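Local coordinates for protein iota-carrageenase (Alteromonas sp., PDB 1H80) that hydrolyses the beta-1,4 linkages of iota-carrageenan, a sulfated galactan of red algal cell walls, with inversion of anomeric configuration, at residues 394-402 and 451-462. Residues are numbered along the deposited sequence; the frame is centred on the assembly and turned at random. Where two conformers were deposited one is given.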
ATOM      1  N   LYS A 394      -7.806  15.235 -13.369  1.00 28.31           N
ATOM      2  CA  LYS A 394      -8.993  14.415 -13.580  1.00 27.81           C
ATOM      3  C   LYS A 394     -10.037  14.651 -12.495  1.00 27.31           C
ATOM      4  O   LYS A 394     -10.194  13.839 -11.584  1.00 27.31           O
ATOM      5  CB  LYS A 394      -8.607  12.934 -13.614  1.00 27.42           C
ATOM      6  N   GLN A 395     -10.753  15.768 -12.598  1.00 26.83           N
ATOM      7  CA  GLN A 395     -11.779  16.100 -11.619  1.00 26.08           C
ATOM      8  C   GLN A 395     -12.843  15.021 -11.537  1.00 25.22           C
ATOM      9  O   GLN A 395     -13.365  14.566 -12.554  1.00 25.66           O
ATOM     10  CB  GLN A 395     -12.445  17.433 -11.957  1.00 26.69           C
ATOM     11  CG  GLN A 395     -11.549  18.639 -11.779  1.00 27.73           C
ATOM     12  CD  GLN A 395     -12.342  19.925 -11.688  1.00 28.37           C
ATOM     13  OE1 GLN A 395     -13.124  20.248 -12.582  1.00 29.17           O
ATOM     14  NE2 GLN A 395     -12.146  20.667 -10.604  1.00 28.09           N
ATOM     15  N   GLY A 396     -13.166  14.622 -10.309  1.00 23.71           N
ATOM     16  CA  GLY A 396     -14.164  13.593 -10.099  1.00 21.91           C
ATOM     17  C   GLY A 396     -13.552  12.320  -9.549  1.00 21.38           C
ATOM     18  O   GLY A 396     -14.261  11.461  -9.024  1.00 20.44           O
ATOM     19  N   GLN A 397     -12.236  12.189  -9.672  1.00 20.27           N
ATOM     20  CA  GLN A 397     -11.558  10.997  -9.169  1.00 20.61           C
ATOM     21  C   GLN A 397     -11.337  11.067  -7.664  1.00 20.06           C
ATOM     22  O   GLN A 397     -11.188  10.040  -7.003  1.00 19.34           O
ATOM     23  CB  GLN A 397     -10.203  10.810  -9.848  1.00 21.91           C
ATOM     24  CG  GLN A 397     -10.259  10.593 -11.344  1.00 24.49           C
ATOM     25  CD  GLN A 397      -8.978   9.980 -11.871  1.00 25.63           C
ATOM     26  OE1 GLN A 397      -7.879  10.405 -11.514  1.00 26.60           O
ATOM     27  NE2 GLN A 397      -9.112   8.974 -12.730  1.00 27.21           N
ATOM     28  N   ILE A 398     -11.317  12.279  -7.123  1.00 18.87           N
ATOM     29  CA  ILE A 398     -11.091  12.450  -5.696  1.00 18.70           C
ATOM     30  C   ILE A 398     -11.809  13.669  -5.122  1.00 18.50           C
ATOM     31  O   ILE A 398     -11.889  14.720  -5.756  1.00 18.51           O
ATOM     32  CB  ILE A 398      -9.567  12.576  -5.398  1.00 18.99           C
ATOM     33  CG1 ILE A 398      -9.320  12.761  -3.899  1.00 19.75           C
ATOM     34  CG2 ILE A 398      -8.986  13.757  -6.162  1.00 19.77           C
ATOM     35  CD1 ILE A 398      -9.689  11.569  -3.061  1.00 19.45           C
ATOM     36  N   TYR A 399     -12.348  13.498  -3.922  1.00 17.14           N
ATOM     37  CA  TYR A 399     -13.024  14.569  -3.205  1.00 16.64           C
ATOM     38  C   TYR A 399     -12.476  14.549  -1.794  1.00 16.68           C
ATOM     39  O   TYR A 399     -11.951  13.530  -1.343  1.00 16.77           O
ATOM     40  CB  TYR A 399     -14.535  14.335  -3.139  1.00 15.77           C
ATOM     41  CG  TYR A 399     -15.228  14.438  -4.467  1.00 16.37           C
ATOM     42  CD1 TYR A 399     -15.184  13.387  -5.382  1.00 15.76           C
ATOM     43  CD2 TYR A 399     -15.895  15.606  -4.831  1.00 16.65           C
ATOM     44  CE1 TYR A 399     -15.785  13.498  -6.627  1.00 16.89           C
ATOM     45  CE2 TYR A 399     -16.498  15.731  -6.074  1.00 16.82           C
ATOM     46  CZ  TYR A 399     -16.438  14.675  -6.967  1.00 16.56           C
ATOM     47  OH  TYR A 399     -17.017  14.793  -8.206  1.00 17.40           O
ATOM     48  N   ILE A 400     -12.577  15.678  -1.104  1.00 16.69           N
ATOM     49  CA  ILE A 400     -12.129  15.752   0.275  1.00 16.56           C
ATOM     50  C   ILE A 400     -13.354  16.148   1.078  1.00 16.56           C
ATOM     51  O   ILE A 400     -14.058  17.099   0.728  1.00 16.69           O
ATOM     52  CB  ILE A 400     -11.018  16.806   0.483  1.00 17.52           C
ATOM     53  CG1 ILE A 400      -9.790  16.443  -0.354  1.00 19.10           C
ATOM     54  CG2 ILE A 400     -10.651  16.884   1.962  1.00 17.06           C
ATOM     55  CD1 ILE A 400      -8.624  17.401  -0.185  1.00 21.19           C
ATOM     56  N   GLY A 401     -13.620  15.407   2.145  1.00 15.43           N
ATOM     57  CA  GLY A 401     -14.779  15.704   2.958  1.00 15.95           C
ATOM     58  C   GLY A 401     -14.842  14.855   4.206  1.00 15.65           C
ATOM     59  O   GLY A 401     -13.874  14.173   4.553  1.00 16.29           O
ATOM     60  N   PRO A 402     -15.987  14.862   4.899  1.00 15.53           N
ATOM     61  CA  PRO A 402     -16.183  14.091   6.128  1.00 15.19           C
ATOM     62  C   PRO A 402     -16.053  12.582   5.959  1.00 15.17           C
ATOM     63  O   PRO A 402     -16.305  12.033   4.883  1.00 14.72           O
ATOM     64  CB  PRO A 402     -17.594  14.482   6.567  1.00 16.39           C
ATOM     65  CG  PRO A 402     -17.802  15.834   5.944  1.00 16.62           C
ATOM     66  CD  PRO A 402     -17.180  15.669   4.589  1.00 15.75           C
ATOM     67  N   TYR A 451     -21.538  17.004  -7.798  1.00 19.06           N
ATOM     68  CA  TYR A 451     -20.289  16.392  -8.252  1.00 19.20           C
ATOM     69  C   TYR A 451     -19.238  17.306  -8.858  1.00 19.49           C
ATOM     70  O   TYR A 451     -18.062  17.221  -8.509  1.00 19.88           O
ATOM     71  CB  TYR A 451     -20.583  15.267  -9.245  1.00 18.73           C
ATOM     72  CG  TYR A 451     -21.232  14.038  -8.646  1.00 19.55           C
ATOM     73  CD1 TYR A 451     -21.670  14.018  -7.322  1.00 19.10           C
ATOM     74  CD2 TYR A 451     -21.432  12.898  -9.421  1.00 19.92           C
ATOM     75  CE1 TYR A 451     -22.296  12.892  -6.786  1.00 19.48           C
ATOM     76  CE2 TYR A 451     -22.053  11.772  -8.900  1.00 20.11           C
ATOM     77  CZ  TYR A 451     -22.485  11.773  -7.583  1.00 20.06           C
ATOM     78  OH  TYR A 451     -23.111  10.657  -7.079  1.00 21.02           O
ATOM     79  N   TYR A 452     -19.645  18.186  -9.765  1.00 19.96           N
ATOM     80  CA  TYR A 452     -18.675  19.055 -10.412  1.00 21.11           C
ATOM     81  C   TYR A 452     -18.813  20.539 -10.116  1.00 20.76           C
ATOM     82  O   TYR A 452     -17.948  21.328 -10.496  1.00 21.82           O
ATOM     83  CB  TYR A 452     -18.723  18.809 -11.920  1.00 22.26           C
ATOM     84  CG  TYR A 452     -18.421  17.371 -12.268  1.00 23.80           C
ATOM     85  CD1 TYR A 452     -17.124  16.867 -12.158  1.00 24.86           C
ATOM     86  CD2 TYR A 452     -19.438  16.495 -12.642  1.00 24.39           C
ATOM     87  CE1 TYR A 452     -16.850  15.521 -12.407  1.00 25.41           C
ATOM     88  CE2 TYR A 452     -19.176  15.151 -12.892  1.00 25.58           C
ATOM     89  CZ  TYR A 452     -17.882  14.672 -12.771  1.00 25.78           C
ATOM     90  OH  TYR A 452     -17.623  13.340 -13.001  1.00 27.07           O
ATOM     91  N   GLY A 453     -19.882  20.915  -9.423  1.00 21.14           N
ATOM     92  CA  GLY A 453     -20.094  22.318  -9.111  1.00 21.00           C
ATOM     93  C   GLY A 453     -19.889  22.690  -7.656  1.00 20.79           C
ATOM     94  O   GLY A 453     -19.966  23.866  -7.297  1.00 20.76           O
ATOM     95  N   MET A 454     -19.625  21.702  -6.808  1.00 20.85           N
ATOM     96  CA  MET A 454     -19.418  21.978  -5.391  1.00 20.22           C
ATOM     97  C   MET A 454     -18.196  22.857  -5.169  1.00 20.37           C
ATOM     98  O   MET A 454     -17.398  23.082  -6.081  1.00 20.61           O
ATOM     99  CB  MET A 454     -19.245  20.676  -4.609  1.00 19.89           C
ATOM    100  CG  MET A 454     -18.049  19.857  -5.044  1.00 19.05           C
ATOM    101  SD  MET A 454     -17.655  18.584  -3.828  1.00 18.79           S
ATOM    102  CE  MET A 454     -19.071  17.540  -3.983  1.00 19.26           C
ATOM    103  N   SER A 455     -18.057  23.349  -3.944  1.00 20.97           N
ATOM    104  CA  SER A 455     -16.938  24.202  -3.566  1.00 22.15           C
ATOM    105  C   SER A 455     -15.600  23.590  -3.965  1.00 22.46           C
ATOM    106  O   SER A 455     -15.412  22.375  -3.881  1.00 22.47           O
ATOM    107  CB  SER A 455     -16.939  24.430  -2.054  1.00 23.45           C
ATOM    108  OG  SER A 455     -18.162  24.993  -1.622  1.00 27.22           O
ATOM    109  N   GLU A 456     -14.676  24.438  -4.399  1.00 22.83           N
ATOM    110  CA  GLU A 456     -13.352  23.982  -4.782  1.00 23.31           C
ATOM    111  C   GLU A 456     -12.492  23.893  -3.530  1.00 23.89           C
ATOM    112  O   GLU A 456     -12.609  24.719  -2.620  1.00 23.72           O
ATOM    113  CB  GLU A 456     -12.716  24.959  -5.776  1.00 24.08           C
ATOM    114  N   CYS A 457     -11.640  22.876  -3.468  1.00 23.77           N
ATOM    115  CA  CYS A 457     -10.745  22.681  -2.329  1.00 24.29           C
ATOM    116  C   CYS A 457      -9.725  23.797  -2.277  1.00 24.33           C
ATOM    117  O   CYS A 457      -9.175  24.181  -3.304  1.00 23.97           O
ATOM    118  CB  CYS A 457      -9.970  21.363  -2.447  1.00 25.00           C
ATOM    119  SG  CYS A 457     -10.981  19.848  -2.486  0.50 25.41           S
ATOM    120  N   SER A 458      -9.451  24.301  -1.084  1.00 24.55           N
ATOM    121  CA  SER A 458      -8.454  25.360  -0.930  1.00 25.37           C
ATOM    122  C   SER A 458      -7.088  24.685  -1.080  1.00 26.24           C
ATOM    123  O   SER A 458      -6.962  23.479  -0.858  1.00 25.79           O
ATOM    124  CB  SER A 458      -8.552  26.004   0.450  1.00 26.10           C
ATOM    125  OG  SER A 458      -8.176  25.089   1.463  1.00 27.21           O
ATOM    126  N   SER A 459      -6.073  25.452  -1.463  1.00 26.48           N
ATOM    127  CA  SER A 459      -4.734  24.896  -1.626  1.00 27.84           C
ATOM    128  C   SER A 459      -4.252  24.279  -0.318  1.00 27.68           C
ATOM    129  O   SER A 459      -3.675  23.191  -0.307  1.00 27.95           O
ATOM    130  CB  SER A 459      -3.755  25.988  -2.066  1.00 28.42           C
ATOM    131  OG  SER A 459      -4.087  26.479  -3.350  1.00 30.58           O
ATOM    132  N   SER A 460      -4.501  24.980   0.782  1.00 28.05           N
ATOM    133  CA  SER A 460      -4.090  24.518   2.101  1.00 28.19           C
ATOM    134  C   SER A 460      -4.685  23.158   2.446  1.00 27.77           C
ATOM    135  O   SER A 460      -4.018  22.310   3.036  1.00 27.46           O
ATOM    136  CB  SER A 460      -4.503  25.535   3.165  1.00 29.52           C
ATOM    137  OG  SER A 460      -4.140  25.087   4.459  1.00 32.15           O
ATOM    138  N   ARG A 461      -5.941  22.957   2.072  1.00 26.49           N
ATOM    139  CA  ARG A 461      -6.621  21.704   2.363  1.00 26.00           C
ATOM    140  C   ARG A 461      -6.108  20.557   1.498  1.00 25.81           C
ATOM    141  O   ARG A 461      -5.958  19.431   1.973  1.00 25.73           O
ATOM    142  CB  ARG A 461      -8.124  21.876   2.163  1.00 25.84           C
ATOM    143  CG  ARG A 461      -8.946  20.778   2.782  1.00 25.56           C
ATOM    144  CD  ARG A 461     -10.416  21.077   2.619  1.00 25.74           C
ATOM    145  NE  ARG A 461     -11.249  20.099   3.305  1.00 24.57           N
ATOM    146  CZ  ARG A 461     -12.574  20.079   3.233  1.00 24.76           C
ATOM    147  NH1 ARG A 461     -13.212  20.986   2.503  1.00 25.15           N
ATOM    148  NH2 ARG A 461     -13.259  19.151   3.883  1.00 23.48           N
ATOM    149  N   TRP A 462      -5.837  20.842   0.229  1.00 25.10           N
ATOM    150  CA  TRP A 462      -5.335  19.819  -0.681  1.00 25.14           C
ATOM    151  C   TRP A 462      -3.879  19.489  -0.378  1.00 26.41           C
ATOM    152  O   TRP A 462      -3.480  18.324  -0.381  1.00 25.95           O
ATOM    153  CB  TRP A 462      -5.463  20.289  -2.133  1.00 23.64           C
ATOM    154  CG  TRP A 462      -4.758  19.403  -3.120  1.00 22.22           C
ATOM    155  CD1 TRP A 462      -3.540  19.623  -3.697  1.00 22.46           C
ATOM    156  CD2 TRP A 462      -5.212  18.138  -3.616  1.00 21.58           C
ATOM    157  NE1 TRP A 462      -3.210  18.578  -4.528  1.00 21.55           N
ATOM    158  CE2 TRP A 462      -4.226  17.655  -4.504  1.00 21.77           C
ATOM    159  CE3 TRP A 462      -6.372  17.375  -3.416  1.00 21.38           C
ATOM    160  CZ2 TRP A 462      -4.344  16.428  -5.167  1.00 21.05           C
ATOM    161  CZ3 TRP A 462      -6.492  16.153  -4.077  1.00 20.97           C
ATOM    162  CH2 TRP A 462      -5.490  15.701  -4.951  1.00 21.50           C
TER
HETATM  163  O   HOH W   1     -16.076  20.756 -12.558  1.00 37.13           O
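The C-terminal tail of this beta-helix enzyme packs against a two-stranded antiparallel sheet, 364-366 with 399-401, where Ile400 meets Cys457 and Trp462 as the tail turns into its last helix. Ile400 CD1 touches Cys457 SG, the sulfur bonded to Cys385, and lies 3.9 Å from Trp462 CE3, while its CG2 branch, anti to the backbone N, reaches Arg461 NE at 3.5 Å. Arg461 extends past Ile400 in the opposite direction; its NE bonds Asn363 OD1, and its NH2 the backbone oxygens of Tyr362 and Arg383. Ser458 OG caps the helix by accepting from Arg461 N. Ile398 CG2 packs against the same indole, 4.0 Å from Trp462 CZ3. At the other end Tyr399 OH donates to Tyr451 O at 2.7 Å, approaching from above the carbonyl plane, with Gln368 a further partner of the hydroxyl. Met454 SD meets the edge of the same ring, 3.6 Å from Tyr399 CD2, a Met-aromatic contact. A water donates to both Gln395 OE1 and Tyr452 O, bridging the turn to the tail. The whole is a C-terminal tail, tied by disulfide to the Cys385 loop beside the strand, packed on a small antiparallel sheet in a beta-helix enzyme.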